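Long-range contacts in B-N-acetylhexosaminidase (Streptomyces plicatus, PDB 5FD0), which catalyses the hydrolysis of terminal beta-linked N-acetylhexosamine residues, probably with the substrate's own acetamido group assisting, as in other family 20 glycoside hydrolases: residues 314-319 against 345-350; 162-167 against 445-450; 95-100 against 112-117; 398-403 against 463-468. One frame throughout, in Å; residues are numbered along the deposited sequence.

Contact 1 of 4, residues 314-319 against 345-350; sequences LHIGGD and KTVVGW. With NAG (2-acetamido-2-deoxy-beta-D-glucopyranose), chain B.
L314 and H315 pair in parallel with V347 and V348 on neighbouring strands of the catalytic TIM barrel, the segments running 18° apart end to end. L314 uses both its backbone groups, N giving to T346 O (3.0 Å) and O accepting V348 N. V348 O then takes I316 N at 2.8 Å, and G317 O receives W350 N. H315 and V348 share one face of the sheet, where V348 CG1 sits over the imidazole, 3.9 Å from its centroid. The imidazole edge meets the indole face of W350, imidazole and five-membered-ring centroids 4.7 Å apart, planes inclined at 56°. In its own plane, H315 ND1 accepts G317 N, which fixes the ring's rotation, while NE2 is bonded to Q365. W350 is sandwiched: H315 CE1 covers one face and the acetamido methyl of the sugar, NAG C8, the other, 3.7 Å above the ring. Beside it, D319 OD2 accepts NAG N2 at 3.1 Å, so W350 and D319 together receive the acetamido group. The two strands and helix 326-342 form a beta-alpha-beta crossover, the helix packing on I316 and V347; strand 363-366 flanks strand 346-350, and backbone bonds from H315 to P249 and I251 join strand 313-315 to strand 246-250.

Contact 2 of 4, residues 162-167 against 445-450; sequences AMLDVS and APLWTE. With NAG (2-acetamido-2-deoxy-beta-D-glucopyranose), chain B.
In the TIM barrel of the catalytic domain the first strand, 159-165, lies beside the last, 440-447, with A162, M163 and L164 in parallel register with A445, P446 and L447. M163 N donates to A445 O, M163 O accepts L447 N, and D165 N closes the series on L447 O at 3.1 Å. A water donates to both M163 O and A445 O.

Past the strands, side chains take over. D165 CG stands anti to the backbone N (chi1 172°), and this carries the carboxylate across to T449, whose N reaches OD2 from above the carboxylate plane at 3.1 Å. T449 OG1 donates to D165 O over 2.7 Å. The other carboxylate oxygen, OD1, accepts S167 N in an Asx turn, while R168 forms a salt bridge to OD2; the carboxylate is therefore held at both oxygens.

M163 extends along its first two torsions and bends at the third (chi3 79°), bringing CE almost squarely over the six-membered ring of W448, 3.3 Å from its centroid; SD follows in a Met-aromatic contact. D165 OD2 lies at the indole edge, near its plane. On the opposite face of the indole rests the sugar, with NAG O4 2.9 Å above the ring plane, and E450 OE2 accepts that same O4 at 2.6 Å. An aromatic platform beneath a sugar whose hydroxyl is caught by a carboxylate, set at the C-terminal ends of barrel strands, is characteristic of the terminal-sugar pocket of family 20 hexosaminidases.

Contact 3 of 4, residues 95-100 against 112-117; sequences YGDEGY and TARKAA
D97 and R114 form the one salt bridge of this contact, a long one: R114 NH1 to D97 OD1 at 3.3 Å. The arginine is bent at its third torsion (chi3 52°), which folds the chain back so that NH1 meets the oxygen on its anti side, with carboxylate and guanidinium planes 42° apart. Both residues are exposed, and the single-pronged geometry suggests only a modest bond. A water also ties the backbones together, donating to G96 O (2.9 Å) and G99 O (2.8 Å) and accepting K115 N at 3.1 Å. K115 occupies the N-cap position of helix 116-129, so this water links the turn to the start of that helix.

Alongside, the methylenes of K115 lie along D97, its CB 3.6 Å from D97 O, and A117 CB approaches the same carbonyl. Further in, A113 CB presses against G99 O at 3.3 Å and also meets Y100 CB. Y100 CA makes a short C-H...O contact of 3.1 Å with T112 O, where the loop, in the family 20 domain 2 region, passes into strand 100-105, the antiparallel partner of strand 108-113. The hydroxyls of Y95 and Y100 are engaged outside the contact, by R101 and T125 respectively. Direct polar contact between side chains is thus confined to the solvent-facing rim; one water joins backbone atoms of the two segments, and the buried part consists of close packing of A113 against G99 O and Y100.

Contact 4 of 4, residues 398-403 against 463-468; sequences TYLDMK and FPRLPG. With NAG (2-acetamido-2-deoxy-beta-D-glucopyranose), chain B.
M402 O is gripped by both terminal nitrogens of R465, NH1 at 2.9 Å and NH2 at 3.0 Å. The guanidinium meets the oxygen end-on through this pair, with the acceptor 4° out of its plane, yet the two donors approach differently: NH2 comes in the carbonyl plane of M402, whereas NH1 stands above it. The side chain bends at chi3 (-64°) to present this end to the loop. L400 O is as close to NH2 as 2.9 Å, but the angle there is too poor for a hydrogen bond. NH2 is also bonded to M461 O at the end of helix 455-462, and NH1 has a weak bond to V418 O, so the buried guanidinium ties several backbone segments together.

The carbonyl it holds belongs to a type I turn, Y399 to M402, in the loop that follows barrel strand 389-392 and lines the sugar-binding pocket. Residues on this turn touch the sugar directly: Y399 OH donates to NAG O7 over 2.7 Å, and D401 OD2 accepts NAG O6 at the same distance. R465 is thus a second-shell residue and probably helps to position the turn.

The rest of the packing is apolar. The side chains of L400 and R465 run antiparallel past one another, L400 CD2 3.8 Å from R465 CB, and L400 CD1 meets L466 CD1 of helix 466-474 at 3.9 Å. Strand 440-447 and Y179 of helix 173-184 also pack against the L400 side chain.

How the contacts relate
Contacts 1, 2 and 4 are buried in the catalytic barrel and all reach the bound sugar; contact 3 is partly exposed in the other family domain, its nearest atoms at least about 11 Å from any of them. Contacts 1 and 2 each pair parallel strands of the same sheet, whereas contact 4 joins a loop to R465 and L466 of segment 463-468 without strand pairing. W350 meets W448 between contacts 1 and 2, and Y399 of contact 4 touches both indoles, so the three share one aromatic pocket wall. Backbone bonds dominate contacts 1 and 2, an arginine on a carbonyl serves contact 4, and contact 3 relies on water and a surface ion pair.

Contact 1 of 4, residues 314-319 against 345-350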
# COMPACT_ATOMS: atom_id res chain seq x y z
N LEU A 314 6.90 12.64 -3.46
CA LEU A 314 7.44 12.14 -4.70
C LEU A 314 8.68 11.32 -4.37
O LEU A 314 9.59 11.81 -3.69
CB LEU A 314 7.74 13.30 -5.64
CG LEU A 314 7.77 13.05 -7.12
CD1 LEU A 314 7.40 14.36 -7.83
CD2 LEU A 314 9.18 12.60 -7.47
N HIS A 315 8.70 10.09 -4.84
CA HIS A 315 9.74 9.12 -4.55
C HIS A 315 10.75 9.09 -5.70
O HIS A 315 10.38 8.82 -6.85
CB HIS A 315 9.07 7.76 -4.36
CG HIS A 315 9.82 6.77 -3.53
ND1 HIS A 315 11.12 6.40 -3.78
CD2 HIS A 315 9.39 5.97 -2.52
CE1 HIS A 315 11.47 5.43 -2.94
NE2 HIS A 315 10.44 5.16 -2.17
N ILE A 316 12.02 9.40 -5.40
CA ILE A 316 13.05 9.39 -6.42
C ILE A 316 13.92 8.15 -6.34
O ILE A 316 14.93 8.06 -7.06
CB ILE A 316 13.93 10.65 -6.36
CG1 ILE A 316 14.66 10.74 -5.02
CG2 ILE A 316 13.06 11.87 -6.64
CD1 ILE A 316 15.57 11.94 -4.90
N GLY A 317 13.55 7.17 -5.53
CA GLY A 317 14.26 5.90 -5.53
C GLY A 317 15.66 6.06 -4.95
O GLY A 317 15.79 6.52 -3.81
N GLY A 318 16.68 5.71 -5.71
CA GLY A 318 18.07 5.79 -5.26
C GLY A 318 18.71 4.48 -4.89
O GLY A 318 19.87 4.48 -4.43
N ASP A 319 18.00 3.37 -5.05
CA ASP A 319 18.53 2.06 -4.72
C ASP A 319 19.41 1.51 -5.85
O ASP A 319 19.20 1.77 -7.04
CB ASP A 319 17.39 1.06 -4.47
CG ASP A 319 16.52 0.88 -5.68
OD1 ASP A 319 16.02 1.93 -6.18
OD2 ASP A 319 16.39 -0.27 -6.17
N LYS A 345 6.82 19.37 -3.71
CA LYS A 345 6.62 18.07 -3.08
C LYS A 345 7.74 17.73 -2.09
O LYS A 345 8.80 18.36 -2.06
CB LYS A 345 6.51 16.97 -4.16
CG LYS A 345 5.39 17.25 -5.20
CD LYS A 345 4.00 17.32 -4.54
CE LYS A 345 2.91 17.52 -5.57
NZ LYS A 345 1.61 17.77 -4.91
N THR A 346 7.46 16.70 -1.30
CA THR A 346 8.37 16.17 -0.30
C THR A 346 9.08 14.95 -0.87
O THR A 346 8.43 14.02 -1.34
CB THR A 346 7.60 15.79 0.97
OG1 THR A 346 7.05 16.97 1.57
CG2 THR A 346 8.50 15.10 1.99
N VAL A 347 10.41 14.94 -0.80
CA VAL A 347 11.25 13.87 -1.32
C VAL A 347 11.09 12.60 -0.50
O VAL A 347 11.13 12.66 0.74
CB VAL A 347 12.73 14.30 -1.28
CG1 VAL A 347 13.68 13.09 -1.47
CG2 VAL A 347 13.03 15.38 -2.29
N VAL A 348 10.99 11.46 -1.16
CA VAL A 348 11.15 10.15 -0.54
C VAL A 348 12.19 9.42 -1.37
O VAL A 348 12.22 9.56 -2.60
CB VAL A 348 9.83 9.35 -0.49
CG1 VAL A 348 10.04 8.04 0.26
CG2 VAL A 348 8.69 10.18 0.17
N GLY A 349 13.06 8.67 -0.71
CA GLY A 349 13.99 7.81 -1.43
C GLY A 349 14.23 6.53 -0.65
O GLY A 349 13.92 6.45 0.54
N TRP A 350 14.77 5.53 -1.34
CA TRP A 350 15.25 4.37 -0.61
C TRP A 350 16.41 4.79 0.31
O TRP A 350 17.00 5.86 0.16
CB TRP A 350 15.66 3.27 -1.59
CG TRP A 350 14.50 2.81 -2.50
CD1 TRP A 350 14.32 3.13 -3.81
CD2 TRP A 350 13.41 1.95 -2.15
NE1 TRP A 350 13.18 2.54 -4.30
CE2 TRP A 350 12.61 1.80 -3.31
CE3 TRP A 350 13.05 1.27 -0.99
CZ2 TRP A 350 11.46 1.01 -3.32
CZ3 TRP A 350 11.92 0.47 -1.01
CH2 TRP A 350 11.13 0.35 -2.17
C1 NAG B . 15.76 -5.40 -4.64
C2 NAG B . 15.51 -4.27 -5.65
C3 NAG B . 14.23 -4.37 -6.44
C4 NAG B . 13.90 -5.76 -6.84
C5 NAG B . 13.79 -6.51 -5.53
C6 NAG B . 13.24 -7.90 -5.62
C7 NAG B . 14.76 -2.68 -3.92
C8 NAG B . 14.85 -1.29 -3.34
N2 NAG B . 15.53 -2.97 -4.98
O1 NAG B . 17.10 -5.67 -4.62
O3 NAG B . 14.36 -3.58 -7.65
O4 NAG B . 12.67 -5.77 -7.57
O5 NAG B . 15.13 -6.63 -4.98
O6 NAG B . 13.03 -8.43 -4.33
O7 NAG B . 14.02 -3.48 -3.43

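Contact 2 of 4, residues 162-167 against 445-450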
# COMPACT_ATOMS: atom_id res chain seq x y z
N ALA A 162 1.38 0.44 0.79
CA ALA A 162 1.63 -0.72 -0.05
C ALA A 162 2.24 -0.24 -1.35
O ALA A 162 1.82 0.78 -1.88
CB ALA A 162 0.34 -1.49 -0.36
N MET A 163 3.23 -0.98 -1.87
CA MET A 163 3.82 -0.66 -3.17
C MET A 163 3.44 -1.72 -4.19
O MET A 163 3.46 -2.92 -3.88
CB MET A 163 5.35 -0.57 -3.11
CG MET A 163 6.00 0.01 -4.35
SD MET A 163 7.75 -0.43 -4.59
CE MET A 163 7.61 -2.10 -5.25
N LEU A 164 3.15 -1.28 -5.41
CA LEU A 164 3.05 -2.19 -6.54
C LEU A 164 4.07 -1.81 -7.62
O LEU A 164 4.13 -0.66 -8.06
CB LEU A 164 1.66 -2.23 -7.13
CG LEU A 164 1.48 -3.23 -8.28
CD1 LEU A 164 1.68 -4.66 -7.83
CD2 LEU A 164 0.10 -3.05 -8.90
N ASP A 165 4.87 -2.80 -8.01
CA ASP A 165 5.83 -2.67 -9.11
C ASP A 165 5.07 -2.91 -10.41
O ASP A 165 4.64 -4.04 -10.68
CB ASP A 165 6.96 -3.67 -8.90
CG ASP A 165 7.94 -3.76 -10.07
OD1 ASP A 165 7.85 -3.01 -11.08
OD2 ASP A 165 8.85 -4.62 -9.94
N VAL A 166 4.87 -1.86 -11.20
CA VAL A 166 4.26 -2.01 -12.53
C VAL A 166 5.30 -1.87 -13.63
O VAL A 166 4.94 -1.82 -14.82
CB VAL A 166 3.09 -1.03 -12.73
CG1 VAL A 166 1.99 -1.28 -11.71
CG2 VAL A 166 3.57 0.41 -12.71
N SER A 167 6.59 -1.84 -13.27
CA SER A 167 7.68 -1.77 -14.23
C SER A 167 8.11 -3.15 -14.70
O SER A 167 8.34 -3.37 -15.89
CB SER A 167 8.87 -1.04 -13.62
OG SER A 167 8.57 0.32 -13.33
N ALA A 445 4.60 -2.41 2.71
CA ALA A 445 4.67 -3.76 2.13
C ALA A 445 4.85 -3.68 0.62
O ALA A 445 3.87 -3.48 -0.11
CB ALA A 445 3.41 -4.56 2.46
N PRO A 446 6.07 -3.80 0.10
CA PRO A 446 6.24 -3.70 -1.35
C PRO A 446 6.03 -5.04 -2.03
O PRO A 446 6.43 -6.08 -1.52
CB PRO A 446 7.70 -3.24 -1.50
CG PRO A 446 8.13 -2.78 -0.14
CD PRO A 446 7.35 -3.63 0.81
N LEU A 447 5.41 -4.98 -3.23
CA LEU A 447 5.19 -6.16 -4.07
C LEU A 447 5.94 -5.94 -5.38
O LEU A 447 5.44 -5.25 -6.27
CB LEU A 447 3.70 -6.44 -4.30
CG LEU A 447 3.35 -7.71 -5.09
CD1 LEU A 447 4.01 -8.99 -4.55
CD2 LEU A 447 1.85 -7.91 -5.12
N TRP A 448 7.12 -6.53 -5.50
CA TRP A 448 7.89 -6.49 -6.74
C TRP A 448 7.38 -7.56 -7.71
O TRP A 448 6.86 -8.60 -7.30
CB TRP A 448 9.39 -6.70 -6.45
CG TRP A 448 9.92 -5.68 -5.48
CD1 TRP A 448 10.09 -5.82 -4.16
CD2 TRP A 448 10.31 -4.34 -5.79
NE1 TRP A 448 10.58 -4.66 -3.60
CE2 TRP A 448 10.71 -3.73 -4.60
CE3 TRP A 448 10.36 -3.61 -6.96
CZ2 TRP A 448 11.17 -2.42 -4.55
CZ3 TRP A 448 10.82 -2.29 -6.91
CH2 TRP A 448 11.23 -1.72 -5.71
N THR A 449 7.54 -7.32 -9.02
CA THR A 449 6.82 -8.17 -9.97
C THR A 449 7.72 -8.84 -11.01
O THR A 449 7.22 -9.27 -12.06
CB THR A 449 5.71 -7.37 -10.64
OG1 THR A 449 6.23 -6.18 -11.25
CG2 THR A 449 4.65 -7.02 -9.60
N GLU A 450 9.01 -9.04 -10.73
CA GLU A 450 9.84 -9.86 -11.61
C GLU A 450 9.19 -11.18 -11.96
O GLU A 450 9.31 -11.66 -13.09
CB GLU A 450 11.21 -10.16 -10.98
CG GLU A 450 12.18 -9.03 -11.04
CD GLU A 450 12.15 -8.16 -9.78
OE1 GLU A 450 11.09 -8.13 -9.11
OE2 GLU A 450 13.17 -7.54 -9.47
C1 NAG B . 15.76 -5.40 -4.64
C2 NAG B . 15.51 -4.27 -5.65
C3 NAG B . 14.23 -4.37 -6.44
C4 NAG B . 13.90 -5.76 -6.84
C5 NAG B . 13.79 -6.51 -5.53
C6 NAG B . 13.24 -7.90 -5.62
C7 NAG B . 14.76 -2.68 -3.92
C8 NAG B . 14.85 -1.29 -3.34
N2 NAG B . 15.53 -2.97 -4.98
O1 NAG B . 17.10 -5.67 -4.62
O3 NAG B . 14.36 -3.58 -7.65
O4 NAG B . 12.67 -5.77 -7.57
O5 NAG B . 15.13 -6.63 -4.98
O6 NAG B . 13.03 -8.43 -4.33
O7 NAG B . 14.02 -3.48 -3.43
O HOH W 1 1.87 -4.16 -1.86

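Contact 3 of 4, residues 95-100 against 112-117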
# COMPACT_ATOMS: atom_id res chain seq x y z
N TYR A 95 -10.76 11.15 17.58
CA TYR A 95 -10.46 10.11 16.61
C TYR A 95 -9.44 10.53 15.57
O TYR A 95 -9.00 9.67 14.79
CB TYR A 95 -11.78 9.65 15.95
CG TYR A 95 -12.74 9.14 17.01
CD1 TYR A 95 -12.32 8.20 17.94
CD2 TYR A 95 -14.03 9.65 17.12
CE1 TYR A 95 -13.17 7.74 18.94
CE2 TYR A 95 -14.90 9.20 18.11
CZ TYR A 95 -14.46 8.25 19.03
OH TYR A 95 -15.29 7.78 20.03
N GLY A 96 -9.03 11.79 15.55
CA GLY A 96 -8.01 12.26 14.63
C GLY A 96 -8.52 12.25 13.20
O GLY A 96 -9.71 12.20 12.92
N ASP A 97 -7.57 12.33 12.27
CA ASP A 97 -7.93 12.37 10.86
C ASP A 97 -8.42 11.04 10.32
O ASP A 97 -9.07 11.03 9.28
CB ASP A 97 -6.73 12.78 10.01
CG ASP A 97 -6.26 14.17 10.31
OD1 ASP A 97 -7.06 14.98 10.84
OD2 ASP A 97 -5.08 14.44 10.02
N GLU A 98 -8.11 9.92 10.99
CA GLU A 98 -8.33 8.60 10.42
C GLU A 98 -9.08 7.66 11.33
O GLU A 98 -9.45 6.57 10.88
CB GLU A 98 -6.99 7.95 10.05
CG GLU A 98 -6.26 8.69 8.93
CD GLU A 98 -5.06 7.88 8.45
OE1 GLU A 98 -4.06 7.83 9.20
OE2 GLU A 98 -5.14 7.25 7.37
N GLY A 99 -9.31 8.03 12.58
CA GLY A 99 -9.92 7.13 13.54
C GLY A 99 -11.45 7.22 13.51
O GLY A 99 -12.02 8.07 12.84
N TYR A 100 -12.10 6.32 14.25
CA TYR A 100 -13.55 6.25 14.29
C TYR A 100 -14.00 5.54 15.56
O TYR A 100 -13.19 4.96 16.30
CB TYR A 100 -14.09 5.48 13.07
CG TYR A 100 -13.59 4.06 13.11
CD1 TYR A 100 -14.34 3.07 13.70
CD2 TYR A 100 -12.33 3.73 12.63
CE1 TYR A 100 -13.88 1.79 13.80
CE2 TYR A 100 -11.84 2.43 12.72
CZ TYR A 100 -12.62 1.48 13.31
OH TYR A 100 -12.16 0.20 13.42
N THR A 112 -18.89 6.74 13.80
CA THR A 112 -18.67 8.15 14.06
C THR A 112 -17.19 8.45 13.86
O THR A 112 -16.33 7.69 14.32
CB THR A 112 -19.09 8.49 15.51
OG1 THR A 112 -20.45 8.07 15.75
CG2 THR A 112 -18.99 9.95 15.75
N ALA A 113 -16.89 9.53 13.15
CA ALA A 113 -15.52 9.96 12.95
C ALA A 113 -15.49 11.46 12.75
O ALA A 113 -16.53 12.10 12.55
CB ALA A 113 -14.88 9.24 11.76
N ARG A 114 -14.28 12.05 12.81
CA ARG A 114 -14.11 13.46 12.44
C ARG A 114 -14.07 13.67 10.94
O ARG A 114 -14.46 14.74 10.47
CB ARG A 114 -12.81 14.05 13.02
CG ARG A 114 -12.73 14.15 14.54
CD ARG A 114 -11.43 14.90 14.97
NE ARG A 114 -11.27 16.18 14.27
CZ ARG A 114 -10.28 16.51 13.43
NH1 ARG A 114 -9.27 15.66 13.18
NH2 ARG A 114 -10.27 17.73 12.85
N LYS A 115 -13.56 12.70 10.18
CA LYS A 115 -13.35 12.88 8.75
C LYS A 115 -13.85 11.66 7.97
O LYS A 115 -13.99 10.56 8.52
CB LYS A 115 -11.86 13.07 8.42
CG LYS A 115 -11.13 14.15 9.22
CD LYS A 115 -11.43 15.49 8.70
CE LYS A 115 -10.33 16.49 9.03
NZ LYS A 115 -10.77 17.87 8.63
N ALA A 116 -14.09 11.88 6.68
CA ALA A 116 -14.52 10.78 5.81
C ALA A 116 -13.59 9.57 5.90
O ALA A 116 -14.06 8.42 5.94
CB ALA A 116 -14.61 11.27 4.37
N ALA A 117 -12.27 9.80 5.97
CA ALA A 117 -11.34 8.68 6.02
C ALA A 117 -11.60 7.82 7.25
O ALA A 117 -11.48 6.59 7.19
CB ALA A 117 -9.89 9.18 6.02
O HOH W 2 -11.83 10.63 11.74

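Contact 4 of 4, residues 398-403 against 463-468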
# COMPACT_ATOMS: atom_id res chain seq x y z
N THR A 398 8.73 -7.57 4.92
CA THR A 398 7.52 -7.06 4.27
C THR A 398 7.63 -6.97 2.75
O THR A 398 6.73 -6.40 2.11
CB THR A 398 7.17 -5.67 4.82
OG1 THR A 398 8.16 -4.74 4.39
CG2 THR A 398 7.13 -5.69 6.34
N TYR A 399 8.69 -7.50 2.16
CA TYR A 399 8.77 -7.70 0.70
C TYR A 399 7.87 -8.87 0.33
O TYR A 399 8.20 -10.03 0.60
CB TYR A 399 10.21 -7.92 0.26
CG TYR A 399 10.96 -6.67 -0.05
CD1 TYR A 399 10.74 -5.50 0.68
CD2 TYR A 399 11.90 -6.64 -1.08
CE1 TYR A 399 11.44 -4.36 0.39
CE2 TYR A 399 12.59 -5.49 -1.38
CZ TYR A 399 12.35 -4.36 -0.64
OH TYR A 399 13.01 -3.22 -0.95
N LEU A 400 6.70 -8.57 -0.24
CA LEU A 400 5.69 -9.57 -0.53
C LEU A 400 6.06 -10.46 -1.72
O LEU A 400 5.41 -11.50 -1.92
CB LEU A 400 4.33 -8.88 -0.82
CG LEU A 400 3.78 -8.13 0.39
CD1 LEU A 400 2.55 -7.33 -0.06
CD2 LEU A 400 3.39 -9.07 1.52
N ASP A 401 7.08 -10.11 -2.48
CA ASP A 401 7.61 -10.98 -3.50
C ASP A 401 8.52 -12.06 -2.94
O ASP A 401 8.92 -12.94 -3.71
CB ASP A 401 8.36 -10.18 -4.58
CG ASP A 401 9.63 -9.49 -4.06
OD1 ASP A 401 9.57 -8.86 -2.97
OD2 ASP A 401 10.67 -9.56 -4.75
N MET A 402 8.88 -12.02 -1.66
CA MET A 402 9.80 -13.02 -1.14
C MET A 402 9.07 -14.34 -0.88
O MET A 402 7.95 -14.37 -0.37
CB MET A 402 10.47 -12.55 0.14
CG MET A 402 11.97 -12.94 0.21
SD MET A 402 13.00 -12.31 -1.14
CE MET A 402 12.69 -10.54 -1.01
N LYS A 403 9.72 -15.45 -1.27
CA LYS A 403 9.16 -16.78 -1.04
C LYS A 403 8.88 -17.03 0.43
O LYS A 403 9.63 -16.58 1.31
CB LYS A 403 10.11 -17.88 -1.57
CG LYS A 403 10.24 -17.84 -3.09
CD LYS A 403 11.12 -18.97 -3.61
CE LYS A 403 11.11 -19.03 -5.12
NZ LYS A 403 12.17 -19.94 -5.55
N PHE A 463 -1.13 -12.19 -0.17
CA PHE A 463 -1.91 -12.79 0.93
C PHE A 463 -1.30 -14.14 1.34
O PHE A 463 -1.05 -14.99 0.49
CB PHE A 463 -3.37 -12.98 0.54
CG PHE A 463 -4.13 -11.71 0.34
CD1 PHE A 463 -4.07 -11.04 -0.87
CD2 PHE A 463 -4.91 -11.18 1.35
CE1 PHE A 463 -4.79 -9.86 -1.08
CE2 PHE A 463 -5.62 -10.00 1.15
CZ PHE A 463 -5.55 -9.35 -0.06
N PRO A 464 -1.15 -14.37 2.65
CA PRO A 464 -1.74 -13.65 3.78
C PRO A 464 -0.86 -12.68 4.56
O PRO A 464 -1.29 -12.30 5.65
CB PRO A 464 -2.18 -14.80 4.70
CG PRO A 464 -1.06 -15.80 4.52
CD PRO A 464 -0.55 -15.65 3.08
N ARG A 465 0.30 -12.25 4.05
CA ARG A 465 1.14 -11.33 4.82
C ARG A 465 0.67 -9.87 4.74
O ARG A 465 1.00 -9.08 5.62
CB ARG A 465 2.60 -11.43 4.36
CG ARG A 465 3.27 -12.80 4.66
CD ARG A 465 4.61 -12.96 3.97
NE ARG A 465 4.49 -12.97 2.51
CZ ARG A 465 5.46 -13.31 1.66
NH1 ARG A 465 6.66 -13.70 2.11
NH2 ARG A 465 5.24 -13.26 0.35
N LEU A 466 -0.07 -9.50 3.70
CA LEU A 466 -0.49 -8.10 3.56
C LEU A 466 -1.23 -7.57 4.79
O LEU A 466 -0.92 -6.45 5.23
CB LEU A 466 -1.33 -7.97 2.28
CG LEU A 466 -1.87 -6.58 1.94
CD1 LEU A 466 -0.75 -5.73 1.38
CD2 LEU A 466 -3.02 -6.66 0.95
N PRO A 467 -2.23 -8.26 5.35
CA PRO A 467 -2.92 -7.70 6.54
C PRO A 467 -1.99 -7.53 7.73
O PRO A 467 -2.19 -6.60 8.52
CB PRO A 467 -4.01 -8.73 6.86
CG PRO A 467 -4.05 -9.65 5.71
CD PRO A 467 -2.78 -9.56 4.95
N GLY A 468 -0.98 -8.39 7.86
CA GLY A 468 -0.07 -8.28 8.99
C GLY A 468 0.74 -7.00 8.95
O GLY A 468 0.92 -6.34 9.98
C1 NAG B . 15.76 -5.40 -4.64
C2 NAG B . 15.51 -4.27 -5.65
C3 NAG B . 14.23 -4.37 -6.44
C4 NAG B . 13.90 -5.76 -6.84
C5 NAG B . 13.79 -6.51 -5.53
C6 NAG B . 13.24 -7.90 -5.62
C7 NAG B . 14.76 -2.68 -3.92
C8 NAG B . 14.85 -1.29 -3.34
N2 NAG B . 15.53 -2.97 -4.98
O1 NAG B . 17.10 -5.67 -4.62
O3 NAG B . 14.36 -3.58 -7.65
O4 NAG B . 12.67 -5.77 -7.57
O5 NAG B . 15.13 -6.63 -4.98
O6 NAG B . 13.03 -8.43 -4.33
O7 NAG B . 14.02 -3.48 -3.43